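Acylneuraminate lyase (Mycoplasma synoviae, PDB 4N4P) belongs to the dihydrodipicolinate synthetase family of TIM-barrel proteins and assembles from four copies of its chain. Local coordinates at residues 8-18 with 42-53; 53-61 with 269-277. All coordinates share one frame; numbering follows the deposited sequence.

Interaction 1: 8-18 with 42-53; sequences KGLFPAMVTPF and VDGIYITGSTGE
The carbonyl oxygen Leu10 O is gripped by two consecutive amides, Asp43 N just ahead of strand 44-47 and Gly44 N at its start: Asp43 N lies in the carbonyl plane at 3.0 Å, while Gly44 N stands tilted from that plane. Asp43 returns the bond with its side chain, whose OD2 takes Leu10 N at 2.8 Å on its anti side, nearly straight at 168°. The carboxylate gets there because CG stands beside the backbone N (chi1 -58°), and Gly9, with no side chain, lets OD2 come close to its CA. Next along the strands, the Phe11 ring lays one face over Gly44, whose CA sits 3.7 Å from the ring centroid in a CH-pi contact. Pro12 CD presses on Val42 CG1 at 3.4 Å, a tight contact. Tyr46 then binds through both backbone atoms, giving its N to Pro12 O and receiving Met14 N on its O at 2.8 Å, while the Met14 chain lies against Ile45 CG2 and, through its sulfur, Ile47 CG2. Tyr46 OH itself points to Tyr139 and Ser107. Beyond the strands Thr16 OG1 donates to Gly52 O at 2.7 Å, and three waters bridge the two segments there; one joins Thr16 N, Thr51 O and Glu53 OE2, the oxygen that also pairs with Lys258. The Phe18 ring turns its edge to Glu53 OE1. Strands 9-12 and 44-47, parallel neighbours joined through helix 26-39, form a right-handed beta-alpha-beta unit, the first of the TIM barrel, and their pairing closes its sheet.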
loop_
_atom_site.group_PDB
_atom_site.type_symbol
_atom_site.label_atom_id
_atom_site.label_comp_id
_atom_site.label_asym_id
_atom_site.label_seq_id
_atom_site.Cartn_x
_atom_site.Cartn_y
_atom_site.Cartn_z
ATOM N N LYS A 8 19.794 25.390 -13.551
ATOM C CA LYS A 8 19.767 25.759 -12.121
ATOM C C LYS A 8 18.591 26.661 -11.840
ATOM O O LYS A 8 18.255 27.528 -12.657
ATOM C CB LYS A 8 21.056 26.459 -11.741
ATOM C CG LYS A 8 22.229 25.468 -11.750
ATOM C CD LYS A 8 23.589 26.110 -11.515
ATOM C CE LYS A 8 24.638 25.006 -11.405
ATOM N NZ LYS A 8 25.934 25.574 -10.896
ATOM N N GLY A 9 17.977 26.469 -10.676
ATOM C CA GLY A 9 16.999 27.408 -10.175
ATOM C C GLY A 9 15.568 26.914 -10.304
ATOM O O GLY A 9 15.295 25.697 -10.244
ATOM N N LEU A 10 14.648 27.862 -10.491
ATOM C CA LEU A 10 13.225 27.530 -10.462
ATOM C C LEU A 10 12.598 27.463 -11.845
ATOM O O LEU A 10 12.710 28.406 -12.641
ATOM C CB LEU A 10 12.450 28.544 -9.633
ATOM C CG LEU A 10 12.831 28.624 -8.165
ATOM C CD1 LEU A 10 11.960 29.732 -7.516
ATOM C CD2 LEU A 10 12.603 27.267 -7.467
ATOM N N PHE A 11 11.904 26.352 -12.083
ATOM C CA PHE A 11 11.157 26.096 -13.321
ATOM C C PHE A 11 9.689 25.808 -12.970
ATOM O O PHE A 11 9.343 24.653 -12.740
ATOM C CB PHE A 11 11.720 24.858 -14.009
ATOM C CG PHE A 11 13.065 25.071 -14.658
ATOM C CD1 PHE A 11 14.183 25.376 -13.894
ATOM C CD2 PHE A 11 13.196 24.976 -16.029
ATOM C CE1 PHE A 11 15.429 25.587 -14.493
ATOM C CE2 PHE A 11 14.446 25.156 -16.656
ATOM C CZ PHE A 11 15.544 25.489 -15.898
ATOM N N PRO A 12 8.821 26.831 -12.971
ATOM C CA PRO A 12 7.393 26.551 -12.814
ATOM C C PRO A 12 6.919 25.577 -13.893
ATOM O O PRO A 12 7.326 25.665 -15.080
ATOM C CB PRO A 12 6.726 27.925 -13.034
ATOM C CG PRO A 12 7.793 28.745 -13.793
ATOM C CD PRO A 12 9.078 28.268 -13.209
ATOM N N ALA A 13 6.083 24.640 -13.477
ATOM C CA ALA A 13 5.368 23.779 -14.412
ATOM C C ALA A 13 4.156 24.566 -14.899
ATOM O O ALA A 13 3.117 24.651 -14.227
ATOM C CB ALA A 13 4.956 22.478 -13.738
ATOM N N MET A 14 4.324 25.187 -16.052
ATOM C CA MET A 14 3.402 26.212 -16.535
ATOM C C MET A 14 1.993 25.686 -16.732
ATOM O O MET A 14 1.822 24.630 -17.288
ATOM C CB MET A 14 3.888 26.748 -17.882
ATOM C CG MET A 14 3.229 28.086 -18.233
ATOM S SD MET A 14 3.697 28.603 -19.879
ATOM C CE MET A 14 2.593 27.642 -20.891
ATOM N N VAL A 15 1.010 26.454 -16.271
ATOM C CA VAL A 15 -0.394 26.179 -16.572
ATOM C C VAL A 15 -0.665 26.505 -18.046
ATOM O O VAL A 15 -0.014 27.379 -18.626
ATOM C CB VAL A 15 -1.342 26.971 -15.636
ATOM C CG1 VAL A 15 -1.134 26.501 -14.196
ATOM C CG2 VAL A 15 -1.111 28.505 -15.748
ATOM N N THR A 16 -1.631 25.814 -18.631
ATOM C CA THR A 16 -2.060 26.104 -20.008
ATOM C C THR A 16 -3.403 26.868 -20.030
ATOM O O THR A 16 -4.423 26.308 -19.669
ATOM C CB THR A 16 -2.135 24.798 -20.870
ATOM O OG1 THR A 16 -0.891 24.086 -20.780
ATOM C CG2 THR A 16 -2.401 25.148 -22.348
ATOM N N PRO A 17 -3.406 28.152 -20.452
ATOM C CA PRO A 17 -4.669 28.885 -20.449
ATOM C C PRO A 17 -5.725 28.348 -21.408
ATOM O O PRO A 17 -5.449 28.112 -22.584
ATOM C CB PRO A 17 -4.244 30.304 -20.849
ATOM C CG PRO A 17 -2.865 30.393 -20.288
ATOM C CD PRO A 17 -2.285 29.066 -20.725
ATOM N N PHE A 18 -6.928 28.135 -20.890
ATOM C CA PHE A 18 -8.064 27.833 -21.754
ATOM C C PHE A 18 -9.158 28.837 -21.483
ATOM O O PHE A 18 -9.260 29.360 -20.381
ATOM C CB PHE A 18 -8.636 26.441 -21.470
ATOM C CG PHE A 18 -7.636 25.321 -21.573
ATOM C CD1 PHE A 18 -7.105 24.940 -22.804
ATOM C CD2 PHE A 18 -7.253 24.623 -20.432
ATOM C CE1 PHE A 18 -6.193 23.889 -22.885
ATOM C CE2 PHE A 18 -6.360 23.573 -20.502
ATOM C CZ PHE A 18 -5.811 23.211 -21.729
ATOM N N VAL A 42 11.557 33.760 -12.943
ATOM C CA VAL A 42 11.978 32.364 -12.888
ATOM C C VAL A 42 13.237 32.143 -13.742
ATOM O O VAL A 42 13.595 32.969 -14.604
ATOM C CB VAL A 42 10.845 31.403 -13.380
ATOM C CG1 VAL A 42 9.614 31.577 -12.504
ATOM C CG2 VAL A 42 10.480 31.691 -14.853
ATOM N N ASP A 43 13.896 31.017 -13.503
ATOM C CA ASP A 43 15.083 30.663 -14.259
ATOM C C ASP A 43 14.745 29.897 -15.528
ATOM O O ASP A 43 15.540 29.858 -16.478
ATOM C CB ASP A 43 16.006 29.860 -13.351
ATOM C CG ASP A 43 16.367 30.627 -12.118
ATOM O OD1 ASP A 43 17.204 31.542 -12.258
ATOM O OD2 ASP A 43 15.798 30.365 -11.015
ATOM N N GLY A 44 13.569 29.274 -15.546
ATOM C CA GLY A 44 13.152 28.515 -16.698
ATOM C C GLY A 44 11.681 28.197 -16.595
ATOM O O GLY A 44 11.048 28.466 -15.557
ATOM N N ILE A 45 11.135 27.593 -17.657
ATOM C CA ILE A 45 9.721 27.199 -17.663
ATOM C C ILE A 45 9.622 25.780 -18.174
ATOM O O ILE A 45 10.290 25.416 -19.160
ATOM C CB ILE A 45 8.854 28.133 -18.572
ATOM C CG1 ILE A 45 9.003 29.578 -18.124
ATOM C CG2 ILE A 45 7.363 27.748 -18.493
ATOM C CD1 ILE A 45 8.482 30.608 -19.148
ATOM N N TYR A 46 8.785 24.973 -17.517
ATOM C CA TYR A 46 8.552 23.592 -17.879
ATOM C C TYR A 46 7.122 23.521 -18.400
ATOM O O TYR A 46 6.181 23.767 -17.645
ATOM C CB TYR A 46 8.686 22.713 -16.627
ATOM C CG TYR A 46 8.486 21.228 -16.843
ATOM C CD1 TYR A 46 9.499 20.449 -17.381
ATOM C CD2 TYR A 46 7.290 20.591 -16.463
ATOM C CE1 TYR A 46 9.343 19.080 -17.559
ATOM C CE2 TYR A 46 7.121 19.216 -16.640
ATOM C CZ TYR A 46 8.154 18.468 -17.200
ATOM O OH TYR A 46 8.060 17.115 -17.396
ATOM N N ILE A 47 6.967 23.231 -19.693
ATOM C CA ILE A 47 5.654 23.333 -20.317
ATOM C C ILE A 47 5.027 21.996 -20.623
ATOM O O ILE A 47 5.716 20.980 -20.741
ATOM C CB ILE A 47 5.659 24.226 -21.577
ATOM C CG1 ILE A 47 6.387 23.509 -22.725
ATOM C CG2 ILE A 47 6.242 25.605 -21.218
ATOM C CD1 ILE A 47 6.022 24.062 -24.125
ATOM N N THR A 48 3.702 22.028 -20.790
ATOM C CA THR A 48 2.870 20.878 -21.148
ATOM C C THR A 48 3.116 19.607 -20.332
ATOM O O THR A 48 3.101 18.500 -20.862
ATOM C CB THR A 48 2.845 20.591 -22.706
ATOM O OG1 THR A 48 4.184 20.393 -23.203
ATOM C CG2 THR A 48 2.206 21.780 -23.426
ATOM N N GLY A 49 3.307 19.788 -19.030
ATOM C CA GLY A 49 3.409 18.656 -18.124
ATOM C C GLY A 49 2.025 18.483 -17.500
ATOM O O GLY A 49 1.054 19.076 -17.980
ATOM N N SER A 50 1.939 17.665 -16.443
ATOM C CA SER A 50 0.655 17.452 -15.735
ATOM C C SER A 50 -0.026 18.771 -15.355
ATOM O O SER A 50 -1.240 18.917 -15.508
ATOM C CB SER A 50 0.882 16.613 -14.471
ATOM O OG SER A 50 1.449 15.378 -14.858
ATOM N N THR A 51 0.753 19.723 -14.850
ATOM C CA THR A 51 0.211 20.999 -14.393
ATOM C C THR A 51 -0.281 21.826 -15.562
ATOM O O THR A 51 -1.136 22.693 -15.400
ATOM C CB THR A 51 1.261 21.814 -13.588
ATOM O OG1 THR A 51 1.841 20.948 -12.596
ATOM C CG2 THR A 51 0.587 22.986 -12.901
ATOM N N GLY A 52 0.263 21.531 -16.741
ATOM C CA GLY A 52 -0.184 22.149 -18.004
ATOM C C GLY A 52 -1.358 21.431 -18.665
ATOM O O GLY A 52 -1.692 21.719 -19.805
ATOM N N GLU A 53 -1.992 20.512 -17.927
ATOM C CA GLU A 53 -3.148 19.770 -18.409
ATOM C C GLU A 53 -2.890 19.064 -19.741
ATOM O O GLU A 53 -3.768 19.029 -20.611
ATOM C CB GLU A 53 -4.372 20.711 -18.496
ATOM C CG GLU A 53 -4.820 21.158 -17.094
ATOM C CD GLU A 53 -5.854 22.282 -17.125
ATOM O OE1 GLU A 53 -7.018 22.000 -17.432
ATOM O OE2 GLU A 53 -5.507 23.434 -16.815
HETATM O O HOH W 1 1.870 24.129 -20.101
HETATM O O HOH W 2 3.663 22.320 -17.442
HETATM O O HOH W 3 -2.953 24.025 -16.927
#

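Interaction 2: 53-61 with 269-277; sequences EFLLLSFED and GYTRKPFWR
A capping box at the start of helix 59-73 anchors this contact on the rim of the TIM barrel, where the loop between helices 253-263 and 280-294 folds against it. Ser58 OG accepts from Asp61 N, and Ser58 N returns a bond to Asp61 OD2. That same oxygen receives Arg272 NH1 at 3.0 Å in a salt bridge, the two donors arriving from opposite faces of the carboxylate. The arginine chain is extended from CG to NE, which carries its guanidinium edge-on to the helix start; NH1 also gives a 2.6 Å bond to Leu56 O, and Gly22 O takes NE. One nitrogen thus ties a carboxylate and a carbonyl together. At the other end of the residue, Arg272 N donates to the syn lone pair of Glu53 OE1 at 2.9 Å, nearly straight at 165°, while the other oxygen, OE2, is in a salt bridge with Lys258. Thr271 crosses the Glu53 side chain at about a right angle. The Phe275 ring, which meets Tyr114 of a second subunit edge-to-face, sets its plane 82° from the Glu53 carboxylate. Leu56 packs alongside, and its CD1 touches the edge of the Phe275 ring at CE2, 3.6 Å away.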
loop_
_atom_site.group_PDB
_atom_site.type_symbol
_atom_site.label_atom_id
_atom_site.label_comp_id
_atom_site.label_asym_id
_atom_site.label_seq_id
_atom_site.Cartn_x
_atom_site.Cartn_y
_atom_site.Cartn_z
ATOM N N GLU A 53 -1.992 20.512 -17.927
ATOM C CA GLU A 53 -3.148 19.770 -18.409
ATOM C C GLU A 53 -2.890 19.064 -19.741
ATOM O O GLU A 53 -3.768 19.029 -20.611
ATOM C CB GLU A 53 -4.372 20.711 -18.496
ATOM C CG GLU A 53 -4.820 21.158 -17.094
ATOM C CD GLU A 53 -5.854 22.282 -17.125
ATOM O OE1 GLU A 53 -7.018 22.000 -17.432
ATOM O OE2 GLU A 53 -5.507 23.434 -16.815
ATOM N N PHE A 54 -1.689 18.499 -19.899
ATOM C CA PHE A 54 -1.275 18.039 -21.225
ATOM C C PHE A 54 -2.186 16.957 -21.768
ATOM O O PHE A 54 -2.400 16.910 -22.965
ATOM C CB PHE A 54 0.189 17.571 -21.282
ATOM C CG PHE A 54 0.429 16.238 -20.676
ATOM C CD1 PHE A 54 0.739 15.147 -21.491
ATOM C CD2 PHE A 54 0.377 16.068 -19.293
ATOM C CE1 PHE A 54 0.963 13.908 -20.947
ATOM C CE2 PHE A 54 0.593 14.829 -18.726
ATOM C CZ PHE A 54 0.892 13.738 -19.560
ATOM N N LEU A 55 -2.705 16.102 -20.895
ATOM C CA LEU A 55 -3.647 15.048 -21.326
ATOM C C LEU A 55 -4.959 15.566 -21.884
ATOM O O LEU A 55 -5.712 14.814 -22.537
ATOM C CB LEU A 55 -3.926 14.037 -20.211
ATOM C CG LEU A 55 -2.795 13.052 -19.907
ATOM C CD1 LEU A 55 -3.319 12.024 -18.952
ATOM C CD2 LEU A 55 -2.233 12.403 -21.180
ATOM N N LEU A 56 -5.233 16.839 -21.646
ATOM C CA LEU A 56 -6.459 17.476 -22.104
ATOM C C LEU A 56 -6.215 18.316 -23.348
ATOM O O LEU A 56 -7.125 18.984 -23.851
ATOM C CB LEU A 56 -7.056 18.352 -20.987
ATOM C CG LEU A 56 -7.198 17.651 -19.644
ATOM C CD1 LEU A 56 -7.863 18.558 -18.608
ATOM C CD2 LEU A 56 -7.966 16.358 -19.790
ATOM N N LEU A 57 -4.974 18.298 -23.826
ATOM C CA LEU A 57 -4.605 18.994 -25.058
ATOM C C LEU A 57 -4.662 18.093 -26.276
ATOM O O LEU A 57 -4.175 16.966 -26.222
ATOM C CB LEU A 57 -3.144 19.495 -24.964
ATOM C CG LEU A 57 -2.879 20.585 -23.928
ATOM C CD1 LEU A 57 -1.384 20.895 -23.843
ATOM C CD2 LEU A 57 -3.685 21.806 -24.361
ATOM N N SER A 58 -5.185 18.603 -27.398
ATOM C CA SER A 58 -5.032 17.890 -28.671
ATOM C C SER A 58 -3.576 17.986 -29.113
ATOM O O SER A 58 -2.810 18.842 -28.614
ATOM C CB SER A 58 -5.947 18.476 -29.750
ATOM O OG SER A 58 -5.503 19.762 -30.144
ATOM N N PHE A 59 -3.196 17.119 -30.044
ATOM C CA PHE A 59 -1.873 17.160 -30.646
ATOM C C PHE A 59 -1.578 18.540 -31.218
ATOM O O PHE A 59 -0.504 19.098 -30.989
ATOM C CB PHE A 59 -1.785 16.088 -31.722
ATOM C CG PHE A 59 -0.462 16.041 -32.444
ATOM C CD1 PHE A 59 0.739 16.002 -31.745
ATOM C CD2 PHE A 59 -0.434 16.011 -33.828
ATOM C CE1 PHE A 59 1.947 15.940 -32.433
ATOM C CE2 PHE A 59 0.767 15.950 -34.520
ATOM C CZ PHE A 59 1.958 15.915 -33.818
ATOM N N GLU A 60 -2.546 19.100 -31.937
ATOM C CA GLU A 60 -2.421 20.443 -32.488
ATOM C C GLU A 60 -2.289 21.534 -31.413
ATOM O O GLU A 60 -1.525 22.498 -31.596
ATOM C CB GLU A 60 -3.584 20.734 -33.449
ATOM C CG GLU A 60 -3.496 19.921 -34.752
ATOM C CD GLU A 60 -2.304 20.309 -35.632
ATOM O OE1 GLU A 60 -2.004 21.528 -35.734
ATOM O OE2 GLU A 60 -1.662 19.402 -36.215
ATOM N N ASP A 61 -3.009 21.378 -30.301
ATOM C CA ASP A 61 -2.893 22.306 -29.161
ATOM C C ASP A 61 -1.442 22.280 -28.616
ATOM O O ASP A 61 -0.875 23.337 -28.281
ATOM C CB ASP A 61 -3.818 21.925 -27.990
ATOM C CG ASP A 61 -5.316 22.200 -28.221
ATOM O OD1 ASP A 61 -5.723 23.082 -29.029
ATOM O OD2 ASP A 61 -6.101 21.531 -27.492
ATOM N N GLY A 269 -6.845 32.282 -17.905
ATOM C CA GLY A 269 -7.979 31.441 -18.290
ATOM C C GLY A 269 -8.384 30.415 -17.251
ATOM O O GLY A 269 -8.222 30.643 -16.051
ATOM N N TYR A 270 -8.959 29.315 -17.724
ATOM C CA TYR A 270 -9.565 28.288 -16.870
ATOM C C TYR A 270 -9.031 26.906 -17.186
ATOM O O TYR A 270 -8.358 26.692 -18.205
ATOM C CB TYR A 270 -11.111 28.336 -16.989
ATOM C CG TYR A 270 -11.637 29.687 -16.523
ATOM C CD1 TYR A 270 -12.085 29.858 -15.219
ATOM C CD2 TYR A 270 -11.588 30.813 -17.357
ATOM C CE1 TYR A 270 -12.519 31.095 -14.759
ATOM C CE2 TYR A 270 -12.011 32.066 -16.899
ATOM C CZ TYR A 270 -12.479 32.187 -15.602
ATOM O OH TYR A 270 -12.907 33.411 -15.144
ATOM N N THR A 271 -9.333 25.961 -16.308
ATOM C CA THR A 271 -9.040 24.560 -16.554
ATOM C C THR A 271 -10.046 23.981 -17.524
ATOM O O THR A 271 -11.113 24.545 -17.711
ATOM C CB THR A 271 -9.059 23.738 -15.246
ATOM O OG1 THR A 271 -10.353 23.819 -14.621
ATOM C CG2 THR A 271 -8.003 24.295 -14.291
ATOM N N ARG A 272 -9.669 22.881 -18.160
ATOM C CA ARG A 272 -10.578 22.081 -18.978
ATOM C C ARG A 272 -11.251 20.988 -18.171
ATOM O O ARG A 272 -10.738 20.537 -17.143
ATOM C CB ARG A 272 -9.826 21.431 -20.129
ATOM C CG ARG A 272 -9.831 22.278 -21.370
ATOM C CD ARG A 272 -9.196 21.555 -22.568
ATOM N NE ARG A 272 -9.250 22.445 -23.726
ATOM C CZ ARG A 272 -8.498 22.319 -24.823
ATOM N NH1 ARG A 272 -7.628 21.331 -24.928
ATOM N NH2 ARG A 272 -8.624 23.186 -25.822
ATOM N N LYS A 273 -12.405 20.547 -18.654
ATOM C CA LYS A 273 -13.058 19.357 -18.108
ATOM C C LYS A 273 -12.130 18.152 -18.214
ATOM O O LYS A 273 -11.383 18.037 -19.181
ATOM C CB LYS A 273 -14.335 19.068 -18.891
ATOM C CG LYS A 273 -15.335 20.221 -18.882
ATOM C CD LYS A 273 -16.485 19.849 -19.837
ATOM C CE LYS A 273 -17.450 21.002 -20.020
ATOM N NZ LYS A 273 -18.238 21.193 -18.784
ATOM N N PRO A 274 -12.202 17.221 -17.238
ATOM C CA PRO A 274 -13.182 17.160 -16.152
ATOM C C PRO A 274 -12.800 17.832 -14.824
ATOM O O PRO A 274 -13.456 17.557 -13.795
ATOM C CB PRO A 274 -13.361 15.665 -15.933
ATOM C CG PRO A 274 -12.041 15.061 -16.350
ATOM C CD PRO A 274 -11.441 15.965 -17.381
ATOM N N PHE A 275 -11.788 18.713 -14.830
ATOM C CA PHE A 275 -11.464 19.475 -13.625
ATOM C C PHE A 275 -12.652 20.323 -13.194
ATOM O O PHE A 275 -13.381 20.878 -14.040
ATOM C CB PHE A 275 -10.211 20.339 -13.811
ATOM C CG PHE A 275 -8.964 19.526 -13.838
ATOM C CD1 PHE A 275 -8.470 18.949 -12.658
ATOM C CD2 PHE A 275 -8.308 19.278 -15.042
ATOM C CE1 PHE A 275 -7.312 18.151 -12.686
ATOM C CE2 PHE A 275 -7.153 18.466 -15.078
ATOM C CZ PHE A 275 -6.665 17.910 -13.891
ATOM N N TRP A 276 -12.844 20.391 -11.881
ATOM C CA TRP A 276 -13.944 21.130 -11.286
ATOM C C TRP A 276 -13.862 22.612 -11.638
ATOM O O TRP A 276 -12.804 23.242 -11.493
ATOM C CB TRP A 276 -13.920 20.964 -9.770
ATOM C CG TRP A 276 -15.157 21.508 -9.119
ATOM C CD1 TRP A 276 -15.317 22.738 -8.535
ATOM C CD2 TRP A 276 -16.421 20.849 -9.024
ATOM N NE1 TRP A 276 -16.611 22.878 -8.071
ATOM C CE2 TRP A 276 -17.306 21.729 -8.354
ATOM C CE3 TRP A 276 -16.892 19.590 -9.431
ATOM C CZ2 TRP A 276 -18.644 21.386 -8.073
ATOM C CZ3 TRP A 276 -18.226 19.251 -9.164
ATOM C CH2 TRP A 276 -19.081 20.151 -8.477
ATOM N N ARG A 277 -14.977 23.162 -12.121
ATOM C CA ARG A 277 -15.086 24.617 -12.328
ATOM C C ARG A 277 -15.747 25.265 -11.122
ATOM O O ARG A 277 -16.899 24.973 -10.826
ATOM C CB ARG A 277 -15.895 24.910 -13.597
ATOM C CG ARG A 277 -16.122 26.407 -13.914
ATOM C CD ARG A 277 -14.842 27.120 -14.298
ATOM N NE ARG A 277 -14.168 26.452 -15.397
ATOM C CZ ARG A 277 -14.439 26.661 -16.682
ATOM N NH1 ARG A 277 -15.363 27.532 -17.049
ATOM N NH2 ARG A 277 -13.770 25.995 -17.603
HETATM O O HOH W 4 -8.295 24.361 -28.615
#

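The two interactions follow one another along the chain, and Glu53 belongs to both. Their centres lie 15 Å apart: interaction 1 sits about 4 Å from the centre of the chain, interaction 2 about 16 Å from it, so the pair runs from barrel core to rim. Strand 44-47 leads through the shared residue into helix 59-73, whose start meets the loop 269-277 from far along the sequence. Phe18 O lies 2.7 Å from Tyr270 N, probably a hydrogen bond, and the Phe18 ring packs on the Arg272 guanidinium. Segment 269-277, late in the chain, is thereby tied to the loops that follow strands 9-12 and 44-47, beside an interface with a second subunit.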